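Local coordinates for protein abietadiene synthase, chloroplastic (Abies grandis, PDB 3S9V) that is a chloroplastic terpene synthase, an enzyme whose regular structure is nearly all helix, with an N-terminal terpene synthase domain and a metal-binding domain, at residues A157-A162 and P174-I179; A107-I112 and I153-M158; T614-W619 and S636-L641. All coordinates share one frame; numbering follows the deposited sequence.

Contact 1: A157-A162 and P174-I179; sequences AMLKEA and PFLKQI
Leu159 and Leu176 mark the closest approach of the two backbones, their CA atoms 8.1 Å apart, where helix 151-164 passes the first turns of helix 174-187. This gap is too wide for the backbones to touch, and a single leucine methyl bridges it. Leu159 sets out from its backbone toward the other helix. With chi2 at 180° the CD1 branch lies anti to CA, so that methyl reaches farthest from its own backbone. It meets three groups, all on the side of helix 174-187. Leu159 CD1 lies 3.9 Å from Leu176 CD2, a methyl-to-methyl contact, and 3.8 Å from Ile179 CG2. Its third neighbour is the backbone, with Leu159 CD1 3.8 Å from Leu176 O in van der Waals contact, so the methyl packs against the turn itself as well as against what grows from it. Leu176 and Ile179, three residues apart, occupy the same side of their helix on successive turns. Ile179 has CG1 anti to its backbone N (chi1 -160°), which leaves the short CG2 branch to meet the leucine. The Leu159 and Ile179 side chains cross at about a right angle. Branched aliphatic residues suit this place because all three are buried; the side chains that meet are all apolar, and no hydrogen bond links the segments. Leu159 also touches Ile180, while Leu176 and Ile179 both lean on Phe155 of the first helix, extending the apolar seam. Away from this seam, Glu161 of the same helix forms a salt bridge with Arg64. The arrangement is that of two consecutive helices, joined by a nine-residue connection, 165-173, packed by aliphatic contacts within an all-helical domain, consistent with the helical N-terminal half of plant terpene synthases.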
# COMPACT_ATOMS: atom_id res chain seq x y z
N ALA A 157 33.23 11.51 -16.86
CA ALA A 157 33.85 12.75 -16.41
C ALA A 157 35.11 12.43 -15.61
O ALA A 157 36.11 13.13 -15.73
CB ALA A 157 32.88 13.55 -15.56
N MET A 158 35.06 11.38 -14.79
CA MET A 158 36.22 10.99 -13.99
C MET A 158 37.24 10.26 -14.87
O MET A 158 38.44 10.32 -14.60
CB MET A 158 35.82 10.11 -12.81
CG MET A 158 35.04 10.83 -11.70
SD MET A 158 34.92 9.85 -10.16
CE MET A 158 34.00 8.43 -10.78
N LEU A 159 36.76 9.56 -15.90
CA LEU A 159 37.67 8.86 -16.81
C LEU A 159 38.63 9.89 -17.41
O LEU A 159 39.83 9.64 -17.52
CB LEU A 159 36.91 8.16 -17.95
CG LEU A 159 36.33 6.77 -17.68
CD1 LEU A 159 35.61 6.25 -18.92
CD2 LEU A 159 37.45 5.83 -17.28
N LYS A 160 38.08 11.04 -17.78
CA LYS A 160 38.88 12.12 -18.35
C LYS A 160 39.85 12.69 -17.32
O LYS A 160 40.98 13.03 -17.65
CB LYS A 160 37.96 13.23 -18.89
CG LYS A 160 37.05 12.74 -20.01
CD LYS A 160 36.06 13.80 -20.47
CE LYS A 160 36.74 14.93 -21.21
NZ LYS A 160 35.74 15.85 -21.83
N GLU A 161 39.41 12.78 -16.06
CA GLU A 161 40.29 13.30 -15.01
C GLU A 161 41.47 12.35 -14.90
O GLU A 161 42.62 12.76 -14.93
CB GLU A 161 39.59 13.33 -13.64
CG GLU A 161 38.34 14.19 -13.51
CD GLU A 161 37.92 14.36 -12.05
OE1 GLU A 161 38.57 15.15 -11.33
OE2 GLU A 161 36.96 13.68 -11.61
N ALA A 162 41.15 11.07 -14.75
CA ALA A 162 42.15 10.01 -14.61
C ALA A 162 43.19 10.07 -15.72
O ALA A 162 44.38 9.95 -15.46
CB ALA A 162 41.45 8.63 -14.59
N PRO A 174 36.51 -0.83 -25.70
CA PRO A 174 35.30 -0.27 -26.30
C PRO A 174 34.39 0.38 -25.27
O PRO A 174 34.03 1.55 -25.39
CB PRO A 174 34.67 -1.47 -26.99
CG PRO A 174 35.87 -2.22 -27.45
CD PRO A 174 36.79 -2.17 -26.24
N PHE A 175 34.03 -0.38 -24.23
CA PHE A 175 33.16 0.14 -23.18
C PHE A 175 33.56 1.52 -22.65
O PHE A 175 32.74 2.43 -22.59
CB PHE A 175 33.09 -0.83 -22.00
CG PHE A 175 32.27 -0.31 -20.85
CD1 PHE A 175 30.89 -0.24 -20.94
CD2 PHE A 175 32.89 0.15 -19.68
CE1 PHE A 175 30.13 0.28 -19.89
CE2 PHE A 175 32.14 0.67 -18.63
CZ PHE A 175 30.76 0.73 -18.73
N LEU A 176 34.83 1.66 -22.27
CA LEU A 176 35.31 2.92 -21.72
C LEU A 176 35.46 4.02 -22.76
O LEU A 176 35.15 5.18 -22.49
CB LEU A 176 36.63 2.70 -20.99
CG LEU A 176 36.44 1.76 -19.79
CD1 LEU A 176 37.77 1.47 -19.12
CD2 LEU A 176 35.46 2.40 -18.81
N LYS A 177 35.93 3.66 -23.94
CA LYS A 177 36.11 4.65 -25.00
C LYS A 177 34.76 5.16 -25.48
O LYS A 177 34.59 6.35 -25.72
CB LYS A 177 36.88 4.06 -26.18
CG LYS A 177 37.16 5.09 -27.26
CD LYS A 177 37.63 4.48 -28.57
CE LYS A 177 37.72 5.55 -29.66
NZ LYS A 177 38.04 4.98 -30.99
N GLN A 178 33.80 4.26 -25.61
CA GLN A 178 32.47 4.63 -26.09
C GLN A 178 31.57 5.33 -25.07
O GLN A 178 30.68 6.08 -25.45
CB GLN A 178 31.75 3.39 -26.63
CG GLN A 178 32.22 2.95 -28.01
CD GLN A 178 31.93 1.49 -28.28
OE1 GLN A 178 30.87 0.98 -27.91
NE2 GLN A 178 32.87 0.81 -28.93
N ILE A 179 31.79 5.10 -23.78
CA ILE A 179 30.94 5.77 -22.81
C ILE A 179 31.32 7.25 -22.73
O ILE A 179 30.49 8.10 -22.44
CB ILE A 179 31.02 5.11 -21.42
CG1 ILE A 179 29.79 5.50 -20.60
CG2 ILE A 179 32.28 5.55 -20.70
CD1 ILE A 179 29.67 4.76 -19.30

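Contact 2: A107-I112 and I153-M158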
# COMPACT_ATOMS: atom_id res chain seq x y z
N ALA A 107 32.86 3.72 -7.77
CA ALA A 107 33.50 4.02 -6.49
C ALA A 107 35.02 3.86 -6.53
O ALA A 107 35.74 4.67 -5.96
CB ALA A 107 32.91 3.12 -5.39
N THR A 108 35.50 2.81 -7.20
CA THR A 108 36.94 2.57 -7.27
C THR A 108 37.64 3.70 -8.01
O THR A 108 38.65 4.24 -7.55
CB THR A 108 37.27 1.22 -7.96
OG1 THR A 108 36.57 0.15 -7.31
CG2 THR A 108 38.76 0.94 -7.88
N LEU A 109 37.11 4.08 -9.16
CA LEU A 109 37.71 5.15 -9.93
C LEU A 109 37.75 6.41 -9.06
O LEU A 109 38.79 7.05 -8.93
CB LEU A 109 36.90 5.41 -11.20
CG LEU A 109 37.42 6.51 -12.12
CD1 LEU A 109 38.88 6.26 -12.45
CD2 LEU A 109 36.58 6.56 -13.39
N ALA A 110 36.61 6.75 -8.45
CA ALA A 110 36.53 7.93 -7.59
C ALA A 110 37.55 7.90 -6.44
O ALA A 110 38.18 8.91 -6.15
CB ALA A 110 35.14 8.06 -7.03
N CYS A 111 37.72 6.75 -5.79
CA CYS A 111 38.68 6.66 -4.69
C CYS A 111 40.14 6.72 -5.15
O CYS A 111 40.98 7.31 -4.48
CB CYS A 111 38.43 5.38 -3.88
SG CYS A 111 36.88 5.41 -2.97
N ILE A 112 40.43 6.10 -6.28
CA ILE A 112 41.79 6.10 -6.83
C ILE A 112 42.22 7.52 -7.17
O ILE A 112 43.36 7.91 -6.92
CB ILE A 112 41.86 5.22 -8.09
CG1 ILE A 112 41.85 3.74 -7.68
CG2 ILE A 112 43.08 5.56 -8.91
CD1 ILE A 112 41.72 2.81 -8.85
N ILE A 153 26.94 10.25 -16.85
CA ILE A 153 27.37 11.63 -16.77
C ILE A 153 28.62 11.70 -15.90
O ILE A 153 29.64 12.27 -16.28
CB ILE A 153 26.28 12.51 -16.14
CG1 ILE A 153 25.23 12.86 -17.20
CG2 ILE A 153 26.90 13.77 -15.54
CD1 ILE A 153 24.09 13.72 -16.67
N VAL A 154 28.52 11.08 -14.74
CA VAL A 154 29.58 11.07 -13.75
C VAL A 154 30.78 10.14 -14.00
O VAL A 154 31.92 10.51 -13.70
CB VAL A 154 28.95 10.77 -12.37
CG1 VAL A 154 29.99 10.31 -11.41
CG2 VAL A 154 28.23 12.04 -11.85
N PHE A 155 30.55 8.96 -14.55
CA PHE A 155 31.66 8.04 -14.78
C PHE A 155 32.66 8.49 -15.85
O PHE A 155 33.87 8.42 -15.64
CB PHE A 155 31.12 6.64 -15.11
CG PHE A 155 32.19 5.59 -15.21
CD1 PHE A 155 32.93 5.21 -14.10
CD2 PHE A 155 32.44 4.96 -16.43
CE1 PHE A 155 33.91 4.22 -14.19
CE2 PHE A 155 33.42 3.97 -16.53
CZ PHE A 155 34.15 3.60 -15.41
N PRO A 156 32.18 8.96 -17.02
CA PRO A 156 33.15 9.39 -18.03
C PRO A 156 33.90 10.66 -17.63
O PRO A 156 35.06 10.85 -17.99
CB PRO A 156 32.29 9.58 -19.27
CG PRO A 156 31.15 8.62 -19.06
CD PRO A 156 30.83 8.83 -17.60
N ALA A 157 33.23 11.51 -16.86
CA ALA A 157 33.85 12.75 -16.41
C ALA A 157 35.11 12.43 -15.61
O ALA A 157 36.11 13.13 -15.73
CB ALA A 157 32.88 13.55 -15.56
N MET A 158 35.06 11.38 -14.79
CA MET A 158 36.22 10.99 -13.99
C MET A 158 37.24 10.26 -14.87
O MET A 158 38.44 10.32 -14.60
CB MET A 158 35.82 10.11 -12.81
CG MET A 158 35.04 10.83 -11.70
SD MET A 158 34.92 9.85 -10.16
CE MET A 158 34.00 8.43 -10.78
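Leu109 reaches across to two residues of the neighbouring helix. Its CD2 sits 3.6 Å from Phe155 CE1, approaching the ring obliquely, and the same Leu109 CD2 is 3.7 Å from Met158 CB. With CG anti to the backbone N (chi1 -180°), chi2 then settles which methyl faces Phe155 and Met158, and it is CD2. The leucine runs past Met158 in the opposite direction while crossing Phe155 nearly at right angles. The second link is the thioether: Met158 SD lies 3.6 Å from Ala110 CB and equally near Ala110 CA. A bend at chi3 (-62°) brings Met158 CE alongside helix 101-117, 3.9 Å from Ala110 N. Alanine suits this spot because its small side chain lets the bulky sulfur come right up to the backbone, and the flexible methionine can fold to fit. Next come the helices that set these groups in place: the axes of segments 107-112 and 153-158 pass 10.2 Å apart, at 40°. Helix 151-164 is kinked at Pro156, whose nitrogen has no hydrogen to bond to the preceding turn. Farther out, Phe151 stacks on the Phe155 ring, and Tyr57 of helix 56-62 touches both Ala110 and Met158. This is the obliquely crossed packing of two helices in the buried interior of an all-alpha domain, with a small set of apolar side chains meeting between them.

Contact 3: T614-W619 and S636-L641; sequences TKEAEW and SVSIAL
Glu616 meets Ser638 through a hydrogen bond that joins helix 599-621 to helix 628-638. Starting at CB, the glutamate chain heads toward the other segment. Its CG lies anti to the carbonyl carbon (chi1 -59°), and the chain beyond CG is extended, spanning a gap in which the nearest CA atoms, those of Glu616 and Ser638, are 8.1 Å apart. At the far end Glu616 CD comes 3.6 Å from Ser638 CB, so the serine methylene packs beside the carboxylate carbon. Of the two oxygens, OE2 does the bonding: Ser638 OG donates to Glu616 OE2 over 2.8 Å. The hydroxyl arrives from above the carboxylate, 64° out of its plane, rather than within it. The other oxygen stays more distant, with Glu616 OE1 3.7 Å from Ser638 OG. On the serine side OG stands between the backbone N and the carbonyl carbon (chi1 75°), where it also bonds to the carbonyl oxygen of Ala635 within its own helix. Since both partners are acceptors, the one hydroxyl hydrogen may be bifurcated between them or turn from one to the other. Serine suits a buried place of this kind because its short hydroxyl can serve its own helix and a neighbour at once, whereas glutamate has the length to reach it from a partly exposed position. Farther on, Ala640 has positive phi and stands at the N-cap position of helix 641-648. Gln609 NE2 of helix 599-621 bonds to Val637 O, a second tie between the same two segments of chain. Around them, helix 669-693 packs against Ser636, Ile639 and Leu641, and helix 547-559 covers Thr614 and Ala617, placing the pair within a bundle of helices.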
# COMPACT_ATOMS: atom_id res chain seq x y z
N THR A 614 -39.79 -9.33 2.98
CA THR A 614 -41.21 -9.42 2.70
C THR A 614 -41.63 -8.63 1.46
O THR A 614 -42.47 -9.08 0.69
CB THR A 614 -42.04 -8.96 3.91
OG1 THR A 614 -41.78 -9.84 5.01
CG2 THR A 614 -43.53 -8.97 3.59
N LYS A 615 -41.06 -7.44 1.27
CA LYS A 615 -41.42 -6.64 0.11
C LYS A 615 -40.96 -7.33 -1.17
O LYS A 615 -41.68 -7.31 -2.17
CB LYS A 615 -40.82 -5.23 0.20
CG LYS A 615 -41.44 -4.24 -0.78
CD LYS A 615 -40.80 -2.86 -0.73
CE LYS A 615 -41.04 -2.14 0.60
NZ LYS A 615 -42.44 -1.69 0.77
N GLU A 616 -39.78 -7.93 -1.16
CA GLU A 616 -39.28 -8.63 -2.35
C GLU A 616 -40.15 -9.84 -2.66
O GLU A 616 -40.46 -10.12 -3.82
CB GLU A 616 -37.83 -9.11 -2.17
CG GLU A 616 -36.82 -8.01 -1.88
CD GLU A 616 -35.39 -8.42 -2.20
OE1 GLU A 616 -35.05 -9.61 -2.01
OE2 GLU A 616 -34.61 -7.54 -2.65
N ALA A 617 -40.54 -10.57 -1.62
CA ALA A 617 -41.38 -11.75 -1.78
C ALA A 617 -42.73 -11.40 -2.38
O ALA A 617 -43.24 -12.11 -3.25
CB ALA A 617 -41.57 -12.44 -0.44
N GLU A 618 -43.33 -10.30 -1.92
CA GLU A 618 -44.63 -9.88 -2.43
C GLU A 618 -44.50 -9.45 -3.89
O GLU A 618 -45.36 -9.76 -4.71
CB GLU A 618 -45.20 -8.75 -1.58
CG GLU A 618 -45.41 -9.18 -0.13
CD GLU A 618 -45.83 -8.04 0.79
OE1 GLU A 618 -45.32 -6.92 0.62
OE2 GLU A 618 -46.67 -8.29 1.69
N TRP A 619 -43.42 -8.74 -4.20
CA TRP A 619 -43.19 -8.30 -5.56
C TRP A 619 -42.98 -9.53 -6.44
O TRP A 619 -43.41 -9.57 -7.59
CB TRP A 619 -41.93 -7.44 -5.66
CG TRP A 619 -42.05 -6.05 -5.13
CD1 TRP A 619 -43.19 -5.33 -4.93
CD2 TRP A 619 -40.96 -5.17 -4.81
NE1 TRP A 619 -42.89 -4.07 -4.50
CE2 TRP A 619 -41.53 -3.94 -4.42
CE3 TRP A 619 -39.57 -5.31 -4.82
CZ2 TRP A 619 -40.74 -2.85 -4.04
CZ3 TRP A 619 -38.79 -4.22 -4.44
CH2 TRP A 619 -39.38 -3.01 -4.06
N SER A 636 -31.23 -2.36 -0.99
CA SER A 636 -30.04 -1.92 -0.26
C SER A 636 -30.11 -2.50 1.15
O SER A 636 -29.08 -2.65 1.81
CB SER A 636 -29.98 -0.39 -0.16
OG SER A 636 -29.85 0.19 -1.45
N VAL A 637 -31.32 -2.80 1.59
CA VAL A 637 -31.55 -3.37 2.91
C VAL A 637 -31.68 -4.89 2.86
O VAL A 637 -31.14 -5.60 3.72
CB VAL A 637 -32.82 -2.77 3.56
CG1 VAL A 637 -33.11 -3.48 4.86
CG2 VAL A 637 -32.63 -1.28 3.81
N SER A 638 -32.38 -5.40 1.85
CA SER A 638 -32.56 -6.85 1.73
C SER A 638 -31.23 -7.58 1.58
O SER A 638 -31.14 -8.75 1.93
CB SER A 638 -33.46 -7.19 0.54
OG SER A 638 -32.76 -7.03 -0.68
N ILE A 639 -30.21 -6.90 1.06
CA ILE A 639 -28.90 -7.52 0.89
C ILE A 639 -28.34 -7.93 2.26
O ILE A 639 -27.39 -8.70 2.34
CB ILE A 639 -27.93 -6.56 0.11
CG1 ILE A 639 -26.69 -7.33 -0.35
CG2 ILE A 639 -27.56 -5.34 0.96
CD1 ILE A 639 -27.02 -8.50 -1.29
N ALA A 640 -28.96 -7.41 3.31
CA ALA A 640 -28.64 -7.73 4.71
C ALA A 640 -27.30 -7.38 5.34
O ALA A 640 -27.01 -7.83 6.45
CB ALA A 640 -28.94 -9.21 4.96
N LEU A 641 -26.47 -6.58 4.68
CA LEU A 641 -25.19 -6.20 5.28
C LEU A 641 -25.41 -5.34 6.52
O LEU A 641 -24.69 -5.46 7.51
CB LEU A 641 -24.33 -5.46 4.26
CG LEU A 641 -24.04 -6.26 2.99
CD1 LEU A 641 -23.15 -5.45 2.07
CD2 LEU A 641 -23.38 -7.59 3.35

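In the fold
Contacts 1 and 2 are two sides of one apolar cluster, their centres 9 Å apart, with helix 151-164 held between helix 101-117 and helix 174-187. They merge where Leu176 CD2 packs 3.4 Å from Phe155 CE2, and Leu109 CD2 comes within 3.9 Å of Leu159 N. Contact 3, a polar tie, lies in the terpene synthase metal-binding domain, on the opposite side of the chain's centre. Beside it Ile639 touches Asn682, which begins a sequence consistent with the second metal-binding motif of terpene synthases. Contacts 1 and 2 are far from this region: their centres lie about 76 and 73 Å from that of contact 3, with nearest atoms at least about 54 Å apart.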